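Local coordinates for protein Lysine/ornithine decarboxylase (Selenomonas ruminantium, PDB 5GJO) that decarboxylates both L-lysine and L-ornithine with similar efficiency, giving cadaverine and putrescine, with pyridoxal 5'-phosphate as cofactor, at residues V134-I138 with A160-L164. The protein carries 2 engineered substitutions. Sequence-based numbering, arbitrary orientation.
Sequences VLVRI and ALDLL
Val136 and Ala160 mark the nearest backbone approach, 6.4 Å between their CA atoms, where strand 134-137 and helix 160-164 run nearly antiparallel at 153°, their axes 8.7 Å apart. The side chains that meet are all apolar, and every residue that touches is buried.

Val136 is its centre. Its two methyls divide the helix face between them. CG1 lies between the backbone N and the carbonyl carbon (chi1 61°) and meets the branch point of Leu164, with CG1 to CG at 3.6 Å. Both methyls of Leu164 also reach Val136, so the isobutyl fork straddles CG1. The Leu164 side chain slants across the valine rather than lying along it. The other methyl, Val136 CG2, stands anti to the backbone N and packs on Leu163, 4.0 Å from its CD1. Here the two side chains cross at about a right angle.

Ala160 fills the next position, one turn before Leu164. Its CB sits 3.7 Å from Ile138 CG2 and 4.1 Å from Val136 CG1, so one methyl bridges the two strand residues. At the other end Val134 makes a looser contact, CG2 to Leu164 CD2 at 4.4 Å. An alanine in place of Leu164 would probably open a gap beside Val136 CG1 and lose the contact with Val134 CG2.

Leu135 and Arg137 point to the opposite face of the strand, where Arg137 NH2 makes a hydrogen bond to Leu149 O. Phe116 of the neighbouring strand also packs on Val134, Val136 and Leu163. The contact joins the strand and helix of a right-handed beta-alpha-beta unit, completed by strand 173-178, in the TIM-type barrel that binds pyridoxal phosphate in this decarboxylase family.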
loop_
_atom_site.group_PDB
_atom_site.type_symbol
_atom_site.label_atom_id
_atom_site.label_comp_id
_atom_site.label_asym_id
_atom_site.label_seq_id
_atom_site.Cartn_x
_atom_site.Cartn_y
_atom_site.Cartn_z
ATOM N N VAL A 134 -11.920 15.815 -25.953
ATOM C CA VAL A 134 -10.740 14.954 -25.735
ATOM C C VAL A 134 -9.446 15.653 -26.049
ATOM O O VAL A 134 -9.321 16.470 -26.980
ATOM C CB VAL A 134 -10.806 13.600 -26.490
ATOM C CG1 VAL A 134 -11.988 12.822 -26.081
ATOM C CG2 VAL A 134 -10.777 13.829 -28.038
ATOM N N LEU A 135 -8.436 15.436 -25.171
ATOM C CA LEU A 135 -7.087 15.860 -25.406
ATOM C C LEU A 135 -6.253 14.588 -25.569
ATOM O O LEU A 135 -6.276 13.673 -24.744
ATOM C CB LEU A 135 -6.500 16.678 -24.253
ATOM C CG LEU A 135 -7.253 17.958 -23.863
ATOM C CD1 LEU A 135 -8.554 17.585 -23.238
ATOM C CD2 LEU A 135 -6.458 18.641 -22.759
ATOM N N VAL A 136 -5.441 14.558 -26.619
ATOM C CA VAL A 136 -4.621 13.419 -26.856
ATOM C C VAL A 136 -3.314 13.664 -26.077
ATOM O O VAL A 136 -2.783 14.741 -26.127
ATOM C CB VAL A 136 -4.305 13.159 -28.348
ATOM C CG1 VAL A 136 -3.560 14.260 -29.003
ATOM C CG2 VAL A 136 -3.540 11.834 -28.503
ATOM N N ARG A 137 -2.861 12.614 -25.390
ATOM C CA ARG A 137 -1.646 12.736 -24.553
ATOM C C ARG A 137 -0.489 12.200 -25.379
ATOM O O ARG A 137 -0.534 10.998 -25.795
ATOM C CB ARG A 137 -1.774 11.845 -23.350
ATOM C CG ARG A 137 -0.587 12.016 -22.391
ATOM C CD ARG A 137 -0.893 11.284 -21.113
ATOM N NE ARG A 137 0.265 11.153 -20.250
ATOM C CZ ARG A 137 0.171 10.670 -19.004
ATOM N NH1 ARG A 137 -1.013 10.481 -18.418
ATOM N NH2 ARG A 137 1.301 10.474 -18.287
ATOM N N ILE A 138 0.502 13.022 -25.545
ATOM C CA ILE A 138 1.745 12.661 -26.238
ATOM C C ILE A 138 2.847 12.262 -25.243
ATOM O O ILE A 138 2.967 12.840 -24.158
ATOM C CB ILE A 138 2.284 13.796 -27.139
ATOM C CG1 ILE A 138 2.511 15.135 -26.410
ATOM C CG2 ILE A 138 1.340 13.982 -28.329
ATOM C CD1 ILE A 138 3.224 16.210 -27.186
ATOM N N ALA A 160 -0.331 11.406 -32.907
ATOM C CA ALA A 160 -1.235 12.306 -32.165
ATOM C C ALA A 160 -2.375 12.820 -33.018
ATOM O O ALA A 160 -3.521 12.693 -32.633
ATOM C CB ALA A 160 -0.473 13.413 -31.559
ATOM N N LEU A 161 -2.073 13.354 -34.201
ATOM C CA LEU A 161 -3.129 13.974 -34.994
ATOM C C LEU A 161 -4.012 12.908 -35.608
ATOM O O LEU A 161 -5.231 13.069 -35.676
ATOM C CB LEU A 161 -2.545 14.915 -36.018
ATOM C CG LEU A 161 -1.741 16.048 -35.386
ATOM C CD1 LEU A 161 -1.165 16.888 -36.486
ATOM C CD2 LEU A 161 -2.633 16.849 -34.434
ATOM N N ASP A 162 -3.446 11.790 -35.998
ATOM C CA ASP A 162 -4.272 10.639 -36.374
ATOM C C ASP A 162 -5.242 10.159 -35.309
ATOM O O ASP A 162 -6.389 9.759 -35.600
ATOM C CB ASP A 162 -3.429 9.443 -36.822
ATOM C CG ASP A 162 -2.635 9.703 -38.125
ATOM O OD1 ASP A 162 -3.063 10.518 -38.958
ATOM O OD2 ASP A 162 -1.532 9.110 -38.267
ATOM N N LEU A 163 -4.809 10.141 -34.033
ATOM C CA LEU A 163 -5.717 9.829 -32.976
ATOM C C LEU A 163 -6.853 10.874 -32.781
ATOM O O LEU A 163 -8.005 10.466 -32.544
ATOM C CB LEU A 163 -4.937 9.615 -31.631
ATOM C CG LEU A 163 -4.228 8.290 -31.562
ATOM C CD1 LEU A 163 -3.153 8.382 -30.444
ATOM C CD2 LEU A 163 -5.174 7.130 -31.264
ATOM N N LEU A 164 -6.516 12.150 -32.842
ATOM C CA LEU A 164 -7.512 13.176 -32.729
ATOM C C LEU A 164 -8.533 13.055 -33.917
ATOM O O LEU A 164 -9.734 13.179 -33.722
ATOM C CB LEU A 164 -6.892 14.517 -32.725
ATOM C CG LEU A 164 -6.180 14.945 -31.411
ATOM C CD1 LEU A 164 -5.485 16.269 -31.555
ATOM C CD2 LEU A 164 -7.201 14.987 -30.262
#